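PDB 4ZXH: Abbfa_003403 from Acinetobacter baumannii, which is a holo nonribosomal peptide synthetase whose condensation, adenylation, carrier and thioesterase domains probably activate an amino acid, condense it and release the product. Local coordinates for residues Y971-D976 against A1192-K1197; R1188-P1193 against N1225-D1230; D817-D822 against A832-L837. One frame throughout, in Å; residues are numbered along the deposited sequence.

Contact 1 (Y971-D976 against A1192-K1197); sequences YVAPRD and APYGKK
Tyr1194 of the thioesterase domain reaches across to Ala973, Pro974 and Arg975, which lie just ahead of helix 977-990 of the carrier domain. Its CB is directed at the facing segment. CG sits beside the backbone N and anti to the carbonyl carbon (chi1 -56°), which sends the ring across the gap. One edge of the ring then does the touching. CD1 meets the CB of Ala973 at 3.9 Å. CE1 lies equally near that methyl and also runs close to Pro974 O. Both partners lie near the ring plane. At the tip, Tyr1194 OH donates to Pro974 O over 3.0 Å. The hydroxyl approaches in the carbonyl plane, on a lone pair, with a C=O...O angle of 136°. Tyr1194 OH also rests 3.5 Å from Arg975 CA. A water donates to Tyr1194 OH over 3.2 Å. It is also near Arg975 O, but that distance is unusually short, so the bridge is doubtful.

The end of the Arg975 side chain leads elsewhere: its guanidinium forms a salt bridge with Glu979 and a hydrogen bond with Asn1225. The Tyr1194 ring also meets Phe1078, the two planes at about 35°. Asp976 is the N-cap of helix 977-990, with OD1 accepting from Glu979 N. Gly1195 is the C-prime residue of a Schellman motif that closes helix 1179-1191, its N bonded to Ala1192 O over 2.9 Å. Tyr1194 lies one residue before it. The contact ties carrier to thioesterase through one neutral hydrogen bond and a small apolar touch. That bond involves no charged group and uses the backbone of Pro974, so on the carrier side it depends on the path of the main chain.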
# COMPACT_ATOMS: atom_id res chain seq x y z
N TYR A 971 -9.49 17.24 -16.68
CA TYR A 971 -10.31 18.17 -15.93
C TYR A 971 -11.79 17.81 -16.03
O TYR A 971 -12.35 17.73 -17.12
CB TYR A 971 -10.10 19.60 -16.42
CG TYR A 971 -11.12 20.55 -15.83
CD1 TYR A 971 -10.98 21.05 -14.53
CD2 TYR A 971 -12.23 20.94 -16.56
CE1 TYR A 971 -11.90 21.91 -13.99
CE2 TYR A 971 -13.16 21.81 -16.03
CZ TYR A 971 -12.99 22.29 -14.75
OH TYR A 971 -13.93 23.14 -14.20
N VAL A 972 -12.42 17.61 -14.89
CA VAL A 972 -13.85 17.39 -14.85
C VAL A 972 -14.47 18.35 -13.85
O VAL A 972 -14.06 18.38 -12.69
CB VAL A 972 -14.18 15.96 -14.49
CG1 VAL A 972 -15.67 15.81 -14.16
CG2 VAL A 972 -13.75 15.04 -15.61
N ALA A 973 -15.43 19.14 -14.31
CA ALA A 973 -16.10 20.14 -13.47
C ALA A 973 -17.00 19.44 -12.45
O ALA A 973 -17.50 18.37 -12.73
CB ALA A 973 -16.90 21.09 -14.33
N PRO A 974 -17.20 20.05 -11.27
CA PRO A 974 -18.08 19.52 -10.22
C PRO A 974 -19.51 19.34 -10.73
O PRO A 974 -19.91 20.10 -11.58
CB PRO A 974 -18.02 20.60 -9.14
CG PRO A 974 -17.60 21.83 -9.86
CD PRO A 974 -16.62 21.34 -10.87
N ARG A 975 -20.25 18.35 -10.23
CA ARG A 975 -21.51 17.99 -10.88
C ARG A 975 -22.77 18.20 -10.02
O ARG A 975 -23.88 18.24 -10.55
CB ARG A 975 -21.43 16.52 -11.35
CG ARG A 975 -20.27 16.26 -12.35
CD ARG A 975 -19.86 14.79 -12.44
NE ARG A 975 -19.32 14.30 -11.17
CZ ARG A 975 -19.01 13.02 -10.94
NH1 ARG A 975 -19.19 12.12 -11.89
NH2 ARG A 975 -18.52 12.66 -9.76
N ASP A 976 -22.61 18.35 -8.72
CA ASP A 976 -23.76 18.59 -7.86
C ASP A 976 -23.37 19.58 -6.76
O ASP A 976 -22.21 20.02 -6.71
CB ASP A 976 -24.29 17.25 -7.32
CG ASP A 976 -23.32 16.55 -6.38
OD1 ASP A 976 -22.20 17.05 -6.17
OD2 ASP A 976 -23.69 15.47 -5.85
N ALA A 1192 -26.14 22.10 -20.56
CA ALA A 1192 -25.64 23.34 -21.14
C ALA A 1192 -24.64 24.09 -20.24
O ALA A 1192 -23.69 24.69 -20.74
CB ALA A 1192 -26.79 24.24 -21.51
N PRO A 1193 -24.83 24.04 -18.91
CA PRO A 1193 -23.83 24.78 -18.15
C PRO A 1193 -22.44 24.23 -18.28
O PRO A 1193 -21.53 24.99 -17.95
CB PRO A 1193 -24.32 24.67 -16.71
CG PRO A 1193 -25.78 24.53 -16.85
CD PRO A 1193 -25.95 23.63 -18.04
N TYR A 1194 -22.28 22.99 -18.76
CA TYR A 1194 -20.96 22.35 -18.98
C TYR A 1194 -20.57 22.35 -20.46
O TYR A 1194 -19.68 21.62 -20.89
CB TYR A 1194 -20.96 20.90 -18.44
CG TYR A 1194 -21.35 20.77 -16.98
CD1 TYR A 1194 -20.39 20.69 -15.99
CD2 TYR A 1194 -22.68 20.79 -16.60
CE1 TYR A 1194 -20.75 20.62 -14.63
CE2 TYR A 1194 -23.05 20.72 -15.26
CZ TYR A 1194 -22.09 20.64 -14.28
OH TYR A 1194 -22.49 20.57 -12.96
N GLY A 1195 -21.25 23.16 -21.27
CA GLY A 1195 -20.95 23.20 -22.69
C GLY A 1195 -21.25 21.92 -23.45
O GLY A 1195 -20.64 21.63 -24.50
N LYS A 1196 -22.20 21.14 -22.94
CA LYS A 1196 -22.61 19.90 -23.58
C LYS A 1196 -24.06 19.97 -24.02
O LYS A 1196 -24.88 20.59 -23.35
CB LYS A 1196 -22.39 18.73 -22.64
CG LYS A 1196 -20.96 18.60 -22.20
CD LYS A 1196 -20.75 17.55 -21.13
CE LYS A 1196 -19.27 17.23 -21.00
NZ LYS A 1196 -18.96 16.40 -19.80
N LYS A 1197 -24.38 19.36 -25.16
CA LYS A 1197 -25.78 19.17 -25.54
C LYS A 1197 -26.23 17.82 -25.05
O LYS A 1197 -25.56 16.83 -25.24
CB LYS A 1197 -25.99 19.26 -27.05
CG LYS A 1197 -25.88 20.65 -27.62
CD LYS A 1197 -25.83 20.60 -29.13
CE LYS A 1197 -27.19 20.65 -29.73
NZ LYS A 1197 -27.78 21.99 -29.46
O HOH W 1 -25.27 19.10 -12.50

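Contact 2 (R1188-P1193 against N1225-D1230); sequences RDLAAP and NVLPLD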
# COMPACT_ATOMS: atom_id res chain seq x y z
N ARG A 1188 -31.74 19.23 -21.37
CA ARG A 1188 -30.93 20.21 -22.09
C ARG A 1188 -30.28 21.22 -21.14
O ARG A 1188 -29.06 21.43 -21.20
CB ARG A 1188 -31.78 20.95 -23.13
CG ARG A 1188 -31.07 22.11 -23.81
CD ARG A 1188 -32.03 23.07 -24.44
NE ARG A 1188 -32.89 23.69 -23.43
CZ ARG A 1188 -34.02 24.34 -23.69
NH1 ARG A 1188 -34.45 24.46 -24.94
NH2 ARG A 1188 -34.72 24.85 -22.69
N ASP A 1189 -31.07 21.83 -20.27
CA ASP A 1189 -30.58 22.85 -19.34
C ASP A 1189 -29.65 22.27 -18.27
O ASP A 1189 -28.91 22.99 -17.60
CB ASP A 1189 -31.74 23.60 -18.67
CG ASP A 1189 -32.62 24.33 -19.69
OD1 ASP A 1189 -32.14 24.52 -20.83
OD2 ASP A 1189 -33.78 24.74 -19.35
N LEU A 1190 -29.70 20.96 -18.11
CA LEU A 1190 -28.79 20.26 -17.22
C LEU A 1190 -27.36 20.22 -17.77
O LEU A 1190 -26.40 20.35 -17.04
CB LEU A 1190 -29.30 18.84 -17.01
CG LEU A 1190 -28.96 18.04 -15.78
CD1 LEU A 1190 -29.22 18.87 -14.54
CD2 LEU A 1190 -29.84 16.80 -15.80
N ALA A 1191 -27.24 20.02 -19.08
CA ALA A 1191 -25.94 19.83 -19.71
C ALA A 1191 -25.30 21.13 -20.20
O ALA A 1191 -24.07 21.23 -20.27
CB ALA A 1191 -26.06 18.86 -20.86
N ALA A 1192 -26.14 22.10 -20.56
CA ALA A 1192 -25.64 23.34 -21.14
C ALA A 1192 -24.64 24.09 -20.24
O ALA A 1192 -23.69 24.69 -20.74
CB ALA A 1192 -26.79 24.24 -21.51
N PRO A 1193 -24.83 24.04 -18.91
CA PRO A 1193 -23.83 24.78 -18.15
C PRO A 1193 -22.44 24.23 -18.28
O PRO A 1193 -21.53 24.99 -17.95
CB PRO A 1193 -24.32 24.67 -16.71
CG PRO A 1193 -25.78 24.53 -16.85
CD PRO A 1193 -25.95 23.63 -18.04
N ASN A 1225 -21.62 12.70 -17.75
CA ASN A 1225 -20.90 13.22 -16.58
C ASN A 1225 -21.35 14.59 -16.09
O ASN A 1225 -20.53 15.35 -15.59
CB ASN A 1225 -19.41 13.26 -16.89
CG ASN A 1225 -18.54 12.72 -15.77
OD1 ASN A 1225 -19.03 12.17 -14.78
ND2 ASN A 1225 -17.23 12.84 -15.95
N VAL A 1226 -22.64 14.92 -16.23
CA VAL A 1226 -23.18 16.13 -15.61
C VAL A 1226 -23.99 15.85 -14.31
O VAL A 1226 -24.54 16.79 -13.69
CB VAL A 1226 -24.06 16.92 -16.59
CG1 VAL A 1226 -23.27 17.23 -17.84
CG2 VAL A 1226 -25.31 16.15 -16.92
N LEU A 1227 -24.07 14.57 -13.93
CA LEU A 1227 -24.48 14.14 -12.60
C LEU A 1227 -23.56 13.02 -12.11
O LEU A 1227 -23.02 12.28 -12.92
CB LEU A 1227 -25.94 13.65 -12.59
CG LEU A 1227 -26.99 14.73 -12.70
CD1 LEU A 1227 -28.39 14.13 -12.70
CD2 LEU A 1227 -26.80 15.72 -11.55
N PRO A 1228 -23.37 12.89 -10.79
CA PRO A 1228 -22.52 11.83 -10.25
C PRO A 1228 -23.10 10.44 -10.48
O PRO A 1228 -24.32 10.27 -10.51
CB PRO A 1228 -22.46 12.15 -8.75
CG PRO A 1228 -22.77 13.59 -8.65
CD PRO A 1228 -23.75 13.87 -9.76
N LEU A 1229 -22.23 9.44 -10.63
CA LEU A 1229 -22.71 8.09 -10.87
C LEU A 1229 -23.52 7.56 -9.70
O LEU A 1229 -24.46 6.81 -9.90
CB LEU A 1229 -21.55 7.15 -11.19
CG LEU A 1229 -21.30 6.99 -12.69
CD1 LEU A 1229 -21.15 8.35 -13.40
CD2 LEU A 1229 -20.07 6.12 -12.93
N ASP A 1230 -23.19 7.99 -8.48
CA ASP A 1230 -23.94 7.53 -7.31
C ASP A 1230 -25.20 8.36 -6.98
O ASP A 1230 -25.78 8.20 -5.90
CB ASP A 1230 -23.03 7.47 -6.07
CG ASP A 1230 -22.19 8.73 -5.89
OD1 ASP A 1230 -21.83 9.36 -6.91
OD2 ASP A 1230 -21.88 9.08 -4.73
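The helical region between strands 1157-1163 and 1262-1267 of the thioesterase, probably the lid of this alpha/beta-hydrolase fold, brings Leu1190 and Ala1191 against Val1226 and Leu1227. The first pair stands at the C-terminal end of helix 1179-1191. The second lies in the loop between helices 1210-1223 and 1233-1251. The backbones come nearest at Ala1191 and Val1226, whose CA atoms are 6.2 Å apart. Val1226 divides its two methyls between the helix residues. CG1, beside its own backbone N (chi1 -56°), lies 4.2 Å from Ala1191 CA and 4.4 Å from Ala1191 CB. CG2, set between the backbone N and the carbonyl carbon, faces Leu1190 CG at 4.3 Å.

A Schellman motif sets up the loop side. Asn1225, with positive phi, is its C-prime residue and ends helix 1210-1223. Val1226 follows at once, its N bonded to Ala1221 O. The CB of Val1226 is directed at helix 1179-1191 and lies 4.2 Å from Leu1190 O. Further along, the Leu1190 CD2 methyl meets the Leu1227 CD1 methyl at 4.3 Å. Ala1221 also touches Leu1190, Val1226 and Leu1227, so helix 1210-1223 covers the same apolar patch. Phe1236 and Tyr1239 of helix 1233-1251 pack on Leu1227.

Contact 3 (D817-D822 against A832-L837); sequences DGLAVD and AQFRTL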
# COMPACT_ATOMS: atom_id res chain seq x y z
N ASP A 817 22.61 -34.68 -5.95
CA ASP A 817 22.41 -35.74 -6.96
C ASP A 817 21.36 -35.42 -8.04
O ASP A 817 21.21 -36.20 -9.00
CB ASP A 817 22.03 -37.05 -6.26
CG ASP A 817 23.20 -37.68 -5.50
OD1 ASP A 817 24.36 -37.21 -5.69
OD2 ASP A 817 22.97 -38.64 -4.73
N GLY A 818 20.65 -34.31 -7.91
CA GLY A 818 19.61 -34.00 -8.88
C GLY A 818 20.16 -33.37 -10.16
O GLY A 818 19.46 -33.26 -11.17
N LEU A 819 21.43 -32.97 -10.13
CA LEU A 819 21.95 -32.16 -11.22
C LEU A 819 21.93 -32.86 -12.57
O LEU A 819 22.21 -34.04 -12.68
CB LEU A 819 23.37 -31.69 -10.91
CG LEU A 819 23.36 -30.24 -10.45
CD1 LEU A 819 22.69 -30.12 -9.09
CD2 LEU A 819 24.76 -29.66 -10.42
N ALA A 820 21.60 -32.09 -13.61
CA ALA A 820 21.69 -32.58 -14.98
C ALA A 820 23.13 -32.91 -15.34
O ALA A 820 24.07 -32.41 -14.71
CB ALA A 820 21.15 -31.55 -15.93
N VAL A 821 23.29 -33.74 -16.37
CA VAL A 821 24.60 -34.02 -16.94
C VAL A 821 25.18 -32.76 -17.59
O VAL A 821 26.30 -32.32 -17.26
CB VAL A 821 24.53 -35.14 -17.97
CG1 VAL A 821 25.90 -35.35 -18.62
CG2 VAL A 821 24.01 -36.43 -17.34
N ASP A 822 24.40 -32.18 -18.51
CA ASP A 822 24.75 -30.93 -19.17
C ASP A 822 23.59 -30.38 -20.01
O ASP A 822 22.51 -30.96 -20.04
CB ASP A 822 25.98 -31.13 -20.04
CG ASP A 822 25.81 -32.25 -21.04
OD1 ASP A 822 24.68 -32.47 -21.50
OD2 ASP A 822 26.81 -32.94 -21.34
N ALA A 832 29.13 -22.55 -17.36
CA ALA A 832 28.81 -21.32 -16.62
C ALA A 832 27.66 -21.51 -15.63
O ALA A 832 27.65 -20.90 -14.56
CB ALA A 832 28.48 -20.20 -17.60
N GLN A 833 26.68 -22.34 -15.99
CA GLN A 833 25.51 -22.59 -15.14
C GLN A 833 25.74 -23.75 -14.15
O GLN A 833 25.08 -23.80 -13.11
CB GLN A 833 24.28 -22.89 -15.99
CG GLN A 833 23.92 -21.81 -16.97
CD GLN A 833 23.76 -20.46 -16.31
OE1 GLN A 833 22.76 -20.18 -15.62
NE2 GLN A 833 24.76 -19.60 -16.50
N PHE A 834 26.64 -24.67 -14.49
CA PHE A 834 27.01 -25.76 -13.57
C PHE A 834 28.48 -25.64 -13.16
O PHE A 834 29.38 -25.87 -13.97
CB PHE A 834 26.77 -27.13 -14.20
CG PHE A 834 25.34 -27.40 -14.60
CD1 PHE A 834 24.47 -28.05 -13.75
CD2 PHE A 834 24.88 -27.03 -15.86
CE1 PHE A 834 23.16 -28.32 -14.12
CE2 PHE A 834 23.56 -27.30 -16.25
CZ PHE A 834 22.70 -27.94 -15.37
N ARG A 835 28.72 -25.27 -11.90
CA ARG A 835 30.07 -24.99 -11.41
C ARG A 835 30.23 -25.50 -9.99
O ARG A 835 29.24 -25.67 -9.27
CB ARG A 835 30.36 -23.49 -11.41
CG ARG A 835 30.09 -22.75 -12.68
CD ARG A 835 29.94 -21.28 -12.44
NE ARG A 835 31.22 -20.64 -12.19
CZ ARG A 835 31.35 -19.41 -11.70
NH1 ARG A 835 30.27 -18.70 -11.38
NH2 ARG A 835 32.57 -18.90 -11.51
N THR A 836 31.48 -25.70 -9.59
CA THR A 836 31.80 -25.68 -8.17
C THR A 836 32.23 -24.27 -7.83
O THR A 836 32.70 -23.53 -8.71
CB THR A 836 32.90 -26.64 -7.81
OG1 THR A 836 34.15 -26.08 -8.23
CG2 THR A 836 32.67 -27.98 -8.47
N LEU A 837 32.08 -23.88 -6.57
CA LEU A 837 32.43 -22.53 -6.19
C LEU A 837 33.51 -22.54 -5.10
O LEU A 837 33.47 -23.37 -4.20
CB LEU A 837 31.19 -21.78 -5.72
CG LEU A 837 30.12 -21.58 -6.80
CD1 LEU A 837 28.84 -21.00 -6.19
CD2 LEU A 837 30.65 -20.68 -7.90
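A chi1 of -60° places Phe834 CG beside its backbone N and anti to the carbonyl carbon, which directs the ring at Leu819 and Ala820. The setting is an antiparallel sheet that probably forms part of the beta-barrel subdomain of the adenylation domain, as in other ANL enzymes. Phe834 follows directly on helix 827-833 and opens the short strand 834-835, which pairs with strand 846-855. Leu819 and Ala820 belong to the loop that leaves strand 809-816 of the same sheet.

The leucine comes in at the edge of the ring. Leu819 CD2 lies near the ring plane, 3.7 Å from Phe834 CD1. Leu819 CG is somewhat farther, 4.1 Å from both Phe834 CD1 and CE1. The two side chains run past each other in opposite directions, so the overlap is alongside and not end-on. Next round the ring, Phe834 CE1 is 4.1 Å from the backbone N of Ala820. The alanine methyl takes the far end of the ring, in an oblique approach. All of these touches are apolar or van der Waals in kind.

Around them, the Phe834 ring meets that of Tyr847, planes at about 40°. Ala820 also rests on Val637 and Ile639 of strand 635-640, and its O accepts from Arg845 NH1. The methyl contact itself is Ala820 CB to Phe834 CZ, at 4.0 Å.

In the fold
Contacts 1 and 2 form one neighbourhood, their centres about 6 Å apart. Contact 2 begins on the stretch where contact 1 ends, and they share Ala1192 and Pro1193. A probable hydrogen bond from Arg975 NH1 to Asn1225 OD1, at 2.9 Å, joins them, and Asp976 packs on Pro1228. The carrier side thus meets two loops that leave thioesterase helices. Through these links the carrier, which probably bears the phosphopantetheine, is held against the thioesterase. Contact 3 stands apart in the adenylation region, on the opposite side of the chain's centre. Its centre is about 67 Å from that of contact 1 and 68 Å from that of contact 2. The nearest atoms are about 49 and 50 Å away.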